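Local coordinates for mandelate racemase/muconate lactonizing enzyme-like protein (PDB 3RCY) that probably works as a magnesium-dependent isomerase or related enzyme of the enolase superfamily, akin to mandelate racemase and muconate lactonizing enzyme, at residues R110-P113 / V114-L117; Y133-P136 / H137-I140; P316-W319 / A320-H324; E372-A375 / R376-Y380. All coordinates share one frame; numbering follows the deposited sequence.

Along the chain the four contacts come in series, from contact 1 to contact 4. Contact 1 follows helix 89-110 in the N-terminal domain. Contact 2 lies after strand 126-131 of the large mixed sheet. Contact 3 is inside helix 316-327, its centre about 10 Å from the centre of the chain, and contact 4 ends helix 372-376. Contacts 1 and 3 have centres about 14 Å apart and do touch: Trp115 N meets His324 ND1 at 3.2 Å, a probable hydrogen bond. That bond probably helps join the N-terminal domain to the enolase-like C-terminal domain; Pro113 also packs on His324. Contact 2 and contact 4 stay at the surface, with centres about 26 Å apart.

Contact 1: R110-P113 / V114-L117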
loop_
_atom_site.group_PDB
_atom_site.type_symbol
_atom_site.label_atom_id
_atom_site.label_comp_id
_atom_site.label_asym_id
_atom_site.label_seq_id
_atom_site.Cartn_x
_atom_site.Cartn_y
_atom_site.Cartn_z
ATOM N N ARG A 110 -42.908 12.241 -22.354
ATOM C CA ARG A 110 -42.946 13.208 -21.253
ATOM C C ARG A 110 -43.172 14.646 -21.727
ATOM O O ARG A 110 -43.485 15.519 -20.917
ATOM C CB ARG A 110 -41.631 13.174 -20.481
ATOM C CG ARG A 110 -41.269 11.833 -19.898
ATOM C CD ARG A 110 -41.571 11.760 -18.431
ATOM N NE ARG A 110 -41.037 10.528 -17.850
ATOM C CZ ARG A 110 -41.727 9.400 -17.738
ATOM N NH1 ARG A 110 -42.987 9.344 -18.158
ATOM N NH2 ARG A 110 -41.155 8.328 -17.200
ATOM N N GLY A 111 -42.978 14.889 -23.021
ATOM C CA GLY A 111 -43.016 16.249 -23.582
ATOM C C GLY A 111 -41.852 17.121 -23.110
ATOM O O GLY A 111 -41.996 18.341 -22.996
ATOM N N ARG A 112 -40.706 16.497 -22.830
ATOM C CA ARG A 112 -39.514 17.203 -22.322
ATOM C C ARG A 112 -38.243 16.756 -23.045
ATOM O O ARG A 112 -38.170 15.618 -23.525
ATOM C CB ARG A 112 -39.340 16.975 -20.806
ATOM C CG ARG A 112 -40.515 17.462 -19.921
ATOM C CD ARG A 112 -40.679 19.005 -19.884
ATOM N NE ARG A 112 -39.510 19.694 -19.315
ATOM C CZ ARG A 112 -38.886 20.728 -19.882
ATOM N NH1 ARG A 112 -39.314 21.235 -21.040
ATOM N NH2 ARG A 112 -37.838 21.274 -19.283
ATOM N N PRO A 113 -37.226 17.635 -23.106
ATOM C CA PRO A 113 -35.926 17.177 -23.599
ATOM C C PRO A 113 -35.342 16.125 -22.668
ATOM O O PRO A 113 -35.670 16.102 -21.476
ATOM C CB PRO A 113 -35.062 18.440 -23.580
ATOM C CG PRO A 113 -35.807 19.437 -22.779
ATOM C CD PRO A 113 -37.240 19.075 -22.786
ATOM N N VAL A 114 -34.497 15.254 -23.207
ATOM C CA VAL A 114 -33.867 14.205 -22.404
ATOM C C VAL A 114 -33.141 14.766 -21.164
ATOM O O VAL A 114 -33.312 14.240 -20.061
ATOM C CB VAL A 114 -32.944 13.309 -23.277
ATOM C CG1 VAL A 114 -32.082 12.369 -22.418
ATOM C CG2 VAL A 114 -33.784 12.498 -24.268
ATOM N N TRP A 115 -32.360 15.834 -21.330
ATOM C CA TRP A 115 -31.620 16.419 -20.189
ATOM C C TRP A 115 -32.525 16.783 -19.007
ATOM O O TRP A 115 -32.101 16.690 -17.846
ATOM C CB TRP A 115 -30.741 17.625 -20.599
ATOM C CG TRP A 115 -31.471 18.784 -21.227
ATOM C CD1 TRP A 115 -31.505 19.102 -22.555
ATOM C CD2 TRP A 115 -32.245 19.795 -20.556
ATOM N NE1 TRP A 115 -32.259 20.232 -22.755
ATOM C CE2 TRP A 115 -32.727 20.678 -21.548
ATOM C CE3 TRP A 115 -32.581 20.037 -19.217
ATOM C CZ2 TRP A 115 -33.541 21.779 -21.247
ATOM C CZ3 TRP A 115 -33.391 21.126 -18.916
ATOM C CH2 TRP A 115 -33.859 21.987 -19.932
ATOM N N ALA A 116 -33.762 17.196 -19.298
ATOM C CA ALA A 116 -34.713 17.565 -18.249
ATOM C C ALA A 116 -35.099 16.357 -17.388
ATOM O O ALA A 116 -35.507 16.524 -16.237
ATOM C CB ALA A 116 -35.968 18.246 -18.839
ATOM N N LEU A 117 -34.945 15.151 -17.947
ATOM C CA LEU A 117 -35.236 13.904 -17.230
ATOM C C LEU A 117 -34.029 13.371 -16.448
ATOM O O LEU A 117 -34.148 12.409 -15.688
ATOM C CB LEU A 117 -35.747 12.816 -18.203
ATOM C CG LEU A 117 -36.887 13.184 -19.169
ATOM C CD1 LEU A 117 -37.250 12.007 -20.081
ATOM C CD2 LEU A 117 -38.142 13.716 -18.436
#
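Trp115 has chi1 at 59°, which sets CG between its backbone N and carbonyl carbon and brings the indole against Pro113, two residues back. Bends at chi2 (-68°) and chi3 in Arg112 fold the guanidinium back over Pro113 towards Ala116 and the indole. Pro113 CB lies over one face of the indole, 3.8 Å from the centroid of the Trp115 five-membered ring. This is a CH-pi contact. Pro113 CG lies over the same face, nearer the rim, 3.5 Å from Trp115 CE2. Arg112 NH2 meets Ala116 CB at 3.6 Å, with the guanidinium plane 85° from that of the indole. Further along, Leu117 CD2 packs on the methylene chain of Arg110, 3.9 Å from Arg110 CG. The backbone closes loosely: Ala116 N gives a weak bond of 3.1 Å to Pro113 O. Gly111, with positive phi, is the C-prime residue of the Schellman motif that ends helix 89-110. The polar ends have partners elsewhere. Trp115 NE1 bonds Pro361 O, Arg110 NH2 pairs with Glu69, and Arg112 NE pairs with Glu69 of the second subunit. Within the turn the contacts are mostly between carbons, while the arginine charges are turned outward to these two glutamates, one of them across the subunit interface.

Contact 2: Y133-P136 / H137-I140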
loop_
_atom_site.group_PDB
_atom_site.type_symbol
_atom_site.label_atom_id
_atom_site.label_comp_id
_atom_site.label_asym_id
_atom_site.label_seq_id
_atom_site.Cartn_x
_atom_site.Cartn_y
_atom_site.Cartn_z
ATOM N N TYR A 133 -8.988 18.788 -38.925
ATOM C CA TYR A 133 -9.218 18.125 -40.218
ATOM C C TYR A 133 -8.574 18.946 -41.333
ATOM O O TYR A 133 -8.387 20.161 -41.168
ATOM C CB TYR A 133 -10.719 17.969 -40.484
ATOM C CG TYR A 133 -11.421 17.034 -39.522
ATOM C CD1 TYR A 133 -11.272 15.652 -39.637
ATOM C CD2 TYR A 133 -12.230 17.532 -38.492
ATOM C CE1 TYR A 133 -11.910 14.778 -38.758
ATOM C CE2 TYR A 133 -12.881 16.666 -37.604
ATOM C CZ TYR A 133 -12.709 15.289 -37.747
ATOM O OH TYR A 133 -13.331 14.413 -36.893
ATOM N N PRO A 134 -8.232 18.294 -42.467
ATOM C CA PRO A 134 -7.655 19.034 -43.590
ATOM C C PRO A 134 -8.586 20.150 -44.047
ATOM O O PRO A 134 -9.806 19.960 -44.119
ATOM C CB PRO A 134 -7.526 17.975 -44.697
ATOM C CG PRO A 134 -7.558 16.667 -44.003
ATOM C CD PRO A 134 -8.386 16.857 -42.770
ATOM N N LEU A 135 -8.007 21.314 -44.310
ATOM C CA LEU A 135 -8.698 22.400 -44.991
ATOM C C LEU A 135 -8.777 22.074 -46.489
ATOM O O LEU A 135 -8.102 21.152 -46.948
ATOM C CB LEU A 135 -7.967 23.726 -44.730
ATOM C CG LEU A 135 -8.020 24.231 -43.276
ATOM C CD1 LEU A 135 -7.232 25.530 -43.117
ATOM C CD2 LEU A 135 -9.465 24.413 -42.793
ATOM N N PRO A 136 -9.604 22.810 -47.258
ATOM C CA PRO A 136 -9.816 22.444 -48.679
ATOM C C PRO A 136 -8.567 22.421 -49.574
ATOM O O PRO A 136 -8.548 21.698 -50.570
ATOM C CB PRO A 136 -10.802 23.505 -49.167
ATOM C CG PRO A 136 -11.553 23.894 -47.936
ATOM C CD PRO A 136 -10.522 23.886 -46.840
ATOM N N HIS A 137 -7.536 23.185 -49.227
ATOM C CA HIS A 137 -6.293 23.202 -50.016
ATOM C C HIS A 137 -5.250 22.181 -49.534
ATOM O O HIS A 137 -4.199 22.023 -50.159
ATOM C CB HIS A 137 -5.684 24.604 -50.017
ATOM C CG HIS A 137 -5.154 25.028 -48.681
ATOM N ND1 HIS A 137 -5.958 25.150 -47.568
ATOM C CD2 HIS A 137 -3.901 25.350 -48.279
ATOM C CE1 HIS A 137 -5.223 25.534 -46.539
ATOM N NE2 HIS A 137 -3.972 25.663 -46.945
ATOM N N HIS A 138 -5.540 21.498 -48.426
ATOM C CA HIS A 138 -4.626 20.500 -47.872
ATOM C C HIS A 138 -4.800 19.156 -48.571
ATOM O O HIS A 138 -5.906 18.608 -48.571
ATOM C CB HIS A 138 -4.890 20.279 -46.377
ATOM C CG HIS A 138 -4.530 21.441 -45.506
ATOM N ND1 HIS A 138 -5.138 21.669 -44.289
ATOM C CD2 HIS A 138 -3.625 22.435 -45.667
ATOM C CE1 HIS A 138 -4.614 22.747 -43.733
ATOM N NE2 HIS A 138 -3.693 23.229 -44.549
ATOM N N PRO A 139 -3.712 18.601 -49.138
ATOM C CA PRO A 139 -3.801 17.198 -49.574
ATOM C C PRO A 139 -4.022 16.313 -48.343
ATOM O O PRO A 139 -3.309 16.458 -47.338
ATOM C CB PRO A 139 -2.426 16.926 -50.205
ATOM C CG PRO A 139 -1.793 18.282 -50.407
ATOM C CD PRO A 139 -2.364 19.165 -49.339
ATOM N N ILE A 140 -5.018 15.433 -48.420
ATOM C CA ILE A 140 -5.484 14.646 -47.276
ATOM C C ILE A 140 -4.383 13.794 -46.624
ATOM O O ILE A 140 -4.139 13.905 -45.419
ATOM C CB ILE A 140 -6.700 13.741 -47.655
ATOM C CG1 ILE A 140 -7.805 14.545 -48.363
ATOM C CG2 ILE A 140 -7.240 12.987 -46.427
ATOM C CD1 ILE A 140 -8.549 15.536 -47.479
HETATM O O HOH W 1 -8.692 18.633 -48.179
#
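Leu135 and His138 form the tight side of this contact. Leu135 N donates to His138 ND1 at 2.9 Å, with an N-H...N angle of 156°. The donor lies 38° out of the imidazole plane, so the bond comes in at a slant. Beside it, Leu135 CB packs 3.5 Å from His138 ND1. The backbone answers in the other direction: His138 N donates to Leu135 O at 3.0 Å. With CG beside the backbone N (chi1 -69°), the His138 ring lies alongside Leu135, and chi2 turns ND1 to Leu135 N. With ND1 accepting, NE2 probably carries the proton, consistent with its bond to Glu152. His137 NE2 bonds the same Glu152 oxygen, so two imidazoles meet at one carboxylate. Replacing His138 by an alanine would probably leave Leu135 N without its acceptor and deprive Glu152 of one of its two histidine partners. The other side is looser. Ile140 CD1 reaches Pro134 CG at 3.8 Å, its side chain crossing the proline at about a right angle. Exposed Pro136 and His137 form the corners of the turn. A water donates to both Leu135 O and His138 O, at 2.9 Å from Leu135 O. Between strand 126-131 and helix 140-143, this is a type I beta turn from Leu135 to His138, braced by a histidine side chain.

Contact 3: P316-W319 / A320-H324; sequences PVEW and AANVH
The Trp319 indole has Val323 CG2 over one face, 4.0 Å above its plane and offset toward the rim. This is an i to i+4 CH-pi contact along helix 316-327, which belongs to the enolase-like C-terminal barrel domain. Val323 CG2 is 4.2 Å from the centroid of the Trp319 five-membered ring and 17° off the normal. Trp319 NE1 makes a weak hydrogen bond to Ser337 OG, and Ile358 of strand 357-358 touches both the indole and Val323. Trp319 has CG anti to the backbone N (chi1 -173°), which swings the indole outward from the helix, while its CB still meets the backbone at Ala320 N. A second flat group is the Asn322 amide. Its CG lies 3.3 Å from Glu318 O, and ND2 bonds His311 O. The Glu318 carboxylate turns elsewhere, with OE2 accepting from Gly286 N. All these side chains are buried, so the outside bonds satisfy polar atoms in the interior. The helix itself is held by regular i to i+4 bonds: Asn322 N donates to Glu318 O at 3.0 Å. Val323 N donates to Trp319 O, and Val323 CG2 also touches that oxygen at 3.4 Å.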
loop_
_atom_site.group_PDB
_atom_site.type_symbol
_atom_site.label_atom_id
_atom_site.label_comp_id
_atom_site.label_asym_id
_atom_site.label_seq_id
_atom_site.Cartn_x
_atom_site.Cartn_y
_atom_site.Cartn_z
ATOM N N PRO A 316 -24.465 11.869 -35.798
ATOM C CA PRO A 316 -25.074 12.950 -35.027
ATOM C C PRO A 316 -26.121 12.475 -34.016
ATOM O O PRO A 316 -26.536 13.253 -33.154
ATOM C CB PRO A 316 -25.741 13.803 -36.108
ATOM C CG PRO A 316 -26.058 12.821 -37.205
ATOM C CD PRO A 316 -24.897 11.885 -37.209
ATOM N N VAL A 317 -26.562 11.227 -34.138
ATOM C CA VAL A 317 -27.523 10.660 -33.191
ATOM C C VAL A 317 -26.818 10.349 -31.874
ATOM O O VAL A 317 -27.289 10.745 -30.807
ATOM C CB VAL A 317 -28.247 9.393 -33.751
ATOM C CG1 VAL A 317 -29.093 8.728 -32.667
ATOM C CG2 VAL A 317 -29.130 9.763 -34.945
ATOM N N GLU A 318 -25.679 9.659 -31.941
ATOM C CA GLU A 318 -24.886 9.463 -30.732
ATOM C C GLU A 318 -24.464 10.812 -30.148
ATOM O O GLU A 318 -24.443 10.989 -28.936
ATOM C CB GLU A 318 -23.657 8.588 -30.981
ATOM C CG GLU A 318 -23.044 8.112 -29.669
ATOM C CD GLU A 318 -21.617 7.626 -29.803
ATOM O OE1 GLU A 318 -20.796 8.309 -30.463
ATOM O OE2 GLU A 318 -21.308 6.570 -29.218
ATOM N N TRP A 319 -24.154 11.770 -31.020
ATOM C CA TRP A 319 -23.772 13.104 -30.569
ATOM C C TRP A 319 -24.902 13.804 -29.813
ATOM O O TRP A 319 -24.647 14.500 -28.840
ATOM C CB TRP A 319 -23.312 13.957 -31.747
ATOM C CG TRP A 319 -22.757 15.283 -31.350
ATOM C CD1 TRP A 319 -21.676 15.522 -30.536
ATOM C CD2 TRP A 319 -23.242 16.563 -31.753
ATOM N NE1 TRP A 319 -21.466 16.874 -30.412
ATOM C CE2 TRP A 319 -22.410 17.538 -31.150
ATOM C CE3 TRP A 319 -24.304 16.987 -32.565
ATOM C CZ2 TRP A 319 -22.605 18.908 -31.339
ATOM C CZ3 TRP A 319 -24.500 18.356 -32.746
ATOM C CH2 TRP A 319 -23.652 19.295 -32.139
ATOM N N ALA A 320 -26.144 13.628 -30.268
ATOM C CA ALA A 320 -27.299 14.188 -29.555
ATOM C C ALA A 320 -27.414 13.609 -28.142
ATOM O O ALA A 320 -27.689 14.345 -27.189
ATOM C CB ALA A 320 -28.593 13.972 -30.334
ATOM N N ALA A 321 -27.187 12.304 -28.012
ATOM C CA ALA A 321 -27.138 11.663 -26.696
ATOM C C ALA A 321 -26.071 12.317 -25.822
ATOM O O ALA A 321 -26.341 12.676 -24.668
ATOM C CB ALA A 321 -26.912 10.141 -26.815
ATOM N N ASN A 322 -24.879 12.510 -26.389
ATOM C CA ASN A 322 -23.777 13.195 -25.698
ATOM C C ASN A 322 -24.171 14.571 -25.153
ATOM O O ASN A 322 -23.779 14.951 -24.047
ATOM C CB ASN A 322 -22.571 13.356 -26.628
ATOM C CG ASN A 322 -21.934 12.031 -27.016
ATOM O OD1 ASN A 322 -22.272 10.977 -26.484
ATOM N ND2 ASN A 322 -20.994 12.089 -27.947
ATOM N N VAL A 323 -24.927 15.319 -25.953
ATOM C CA VAL A 323 -25.302 16.683 -25.604
ATOM C C VAL A 323 -26.286 16.718 -24.437
ATOM O O VAL A 323 -26.096 17.489 -23.492
ATOM C CB VAL A 323 -25.825 17.463 -26.843
ATOM C CG1 VAL A 323 -26.463 18.793 -26.437
ATOM C CG2 VAL A 323 -24.673 17.702 -27.831
ATOM N N HIS A 324 -27.325 15.881 -24.490
ATOM C CA HIS A 324 -28.268 15.779 -23.365
ATOM C C HIS A 324 -27.608 15.304 -22.067
ATOM O O HIS A 324 -27.896 15.826 -20.974
ATOM C CB HIS A 324 -29.442 14.878 -23.751
ATOM C CG HIS A 324 -30.367 15.536 -24.719
ATOM N ND1 HIS A 324 -31.388 16.367 -24.315
ATOM C CD2 HIS A 324 -30.368 15.562 -26.073
ATOM C CE1 HIS A 324 -32.011 16.840 -25.379
ATOM N NE2 HIS A 324 -31.405 16.377 -26.459
#

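Contact 4: E372-A375 / R376-Y380; sequences EALA and RANPY
Arg376 runs back alongside Glu372, one helical turn earlier, and the two side chains point the same way. Its CB lies 3.6 Å from Glu372 O, and CG comes closer to that oxygen, at 3.4 Å. An extended run from CG to NE (chi2 -168°) carries CD past Glu372 OE2 at 4.1 Å and sets NE beside it. There NE donates to OE2 at 3.0 Å, along the anti lone pair, with an angle of 158°. NH1 donates to the same OE2 at 3.3 Å. OE2 lies in the guanidinium plane, so Arg376 grips it side-on with two nitrogens, although the carboxylate is turned 50° from that plane. The other oxygen, Glu372 OE1, bridges to Lys28, and the carboxylate thus links two positive charges. With a glutamine in place of Glu372, Arg376 and Lys28 would probably lose their shared negative mate. The backbone supports the pair: Arg376 N donates to Glu372 O. The helix gives way to a loop, where Asn378 N donates to Ala375 O at 3.1 Å. The end of this helix packs against two elements: Glu372, Ala375 and Arg376 touch Ile10 of strand 4-12, and Leu374 and Ala375 pack on helix 341-346.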
loop_
_atom_site.group_PDB
_atom_site.type_symbol
_atom_site.label_atom_id
_atom_site.label_comp_id
_atom_site.label_asym_id
_atom_site.label_seq_id
_atom_site.Cartn_x
_atom_site.Cartn_y
_atom_site.Cartn_z
ATOM N N GLU A 372 -34.451 9.966 -42.247
ATOM C CA GLU A 372 -34.417 8.539 -42.544
ATOM C C GLU A 372 -34.166 8.259 -44.023
ATOM O O GLU A 372 -33.385 7.374 -44.359
ATOM C CB GLU A 372 -35.708 7.852 -42.086
ATOM C CG GLU A 372 -35.668 6.336 -42.270
ATOM C CD GLU A 372 -36.851 5.628 -41.654
ATOM O OE1 GLU A 372 -37.523 6.214 -40.774
ATOM O OE2 GLU A 372 -37.101 4.471 -42.052
ATOM N N ALA A 373 -34.820 9.022 -44.899
ATOM C CA ALA A 373 -34.645 8.866 -46.345
ATOM C C ALA A 373 -33.184 9.065 -46.775
ATOM O O ALA A 373 -32.657 8.293 -47.580
ATOM C CB ALA A 373 -35.585 9.811 -47.119
ATOM N N LEU A 374 -32.533 10.091 -46.231
ATOM C CA LEU A 374 -31.119 10.342 -46.508
ATOM C C LEU A 374 -30.221 9.183 -46.049
ATOM O O LEU A 374 -29.332 8.757 -46.794
ATOM C CB LEU A 374 -30.661 11.655 -45.864
ATOM C CG LEU A 374 -29.201 12.080 -46.067
ATOM C CD1 LEU A 374 -28.897 12.421 -47.536
ATOM C CD2 LEU A 374 -28.876 13.260 -45.162
ATOM N N ALA A 375 -30.453 8.676 -44.836
ATOM C CA ALA A 375 -29.681 7.535 -44.328
ATOM C C ALA A 375 -29.833 6.310 -45.229
ATOM O O ALA A 375 -28.850 5.643 -45.549
ATOM C CB ALA A 375 -30.087 7.193 -42.898
ATOM N N ARG A 376 -31.070 6.021 -45.628
ATOM C CA ARG A 376 -31.353 4.895 -46.525
ATOM C C ARG A 376 -30.798 5.104 -47.941
ATOM O O ARG A 376 -30.438 4.138 -48.615
ATOM C CB ARG A 376 -32.854 4.605 -46.572
ATOM C CG ARG A 376 -33.430 4.140 -45.250
ATOM C CD ARG A 376 -34.843 3.603 -45.424
ATOM N NE ARG A 376 -35.390 3.110 -44.161
ATOM C CZ ARG A 376 -35.095 1.928 -43.621
ATOM N NH1 ARG A 376 -35.642 1.571 -42.467
ATOM N NH2 ARG A 376 -34.247 1.105 -44.223
ATOM N N ALA A 377 -30.714 6.359 -48.379
ATOM C CA ALA A 377 -30.124 6.686 -49.685
ATOM C C ALA A 377 -28.597 6.583 -49.649
ATOM O O ALA A 377 -27.928 6.723 -50.677
ATOM C CB ALA A 377 -30.562 8.081 -50.147
ATOM N N ASN A 378 -28.048 6.327 -48.462
ATOM C CA ASN A 378 -26.605 6.209 -48.296
ATOM C C ASN A 378 -26.207 4.894 -47.612
ATOM O O ASN A 378 -25.721 4.911 -46.480
ATOM C CB ASN A 378 -26.055 7.427 -47.530
ATOM C CG ASN A 378 -26.048 8.694 -48.370
ATOM O OD1 ASN A 378 -27.044 9.423 -48.436
ATOM N ND2 ASN A 378 -24.917 8.969 -49.005
ATOM N N PRO A 379 -26.415 3.748 -48.300
ATOM C CA PRO A 379 -26.096 2.462 -47.678
ATOM C C PRO A 379 -24.593 2.226 -47.615
ATOM O O PRO A 379 -23.826 2.877 -48.330
ATOM C CB PRO A 379 -26.751 1.443 -48.624
ATOM C CG PRO A 379 -26.705 2.101 -49.962
ATOM C CD PRO A 379 -26.892 3.582 -49.692
ATOM N N TYR A 380 -24.172 1.302 -46.760
ATOM C CA TYR A 380 -22.768 0.945 -46.705
ATOM C C TYR A 380 -22.526 -0.304 -47.545
ATOM O O TYR A 380 -23.144 -1.338 -47.308
ATOM C CB TYR A 380 -22.299 0.734 -45.268
ATOM C CG TYR A 380 -20.873 0.237 -45.182
ATOM C CD1 TYR A 380 -19.814 1.045 -45.594
ATOM C CD2 TYR A 380 -20.582 -1.041 -44.691
ATOM C CE1 TYR A 380 -18.506 0.605 -45.530
ATOM C CE2 TYR A 380 -19.267 -1.495 -44.614
ATOM C CZ TYR A 380 -18.236 -0.663 -45.028
ATOM O OH TYR A 380 -16.928 -1.081 -44.967
#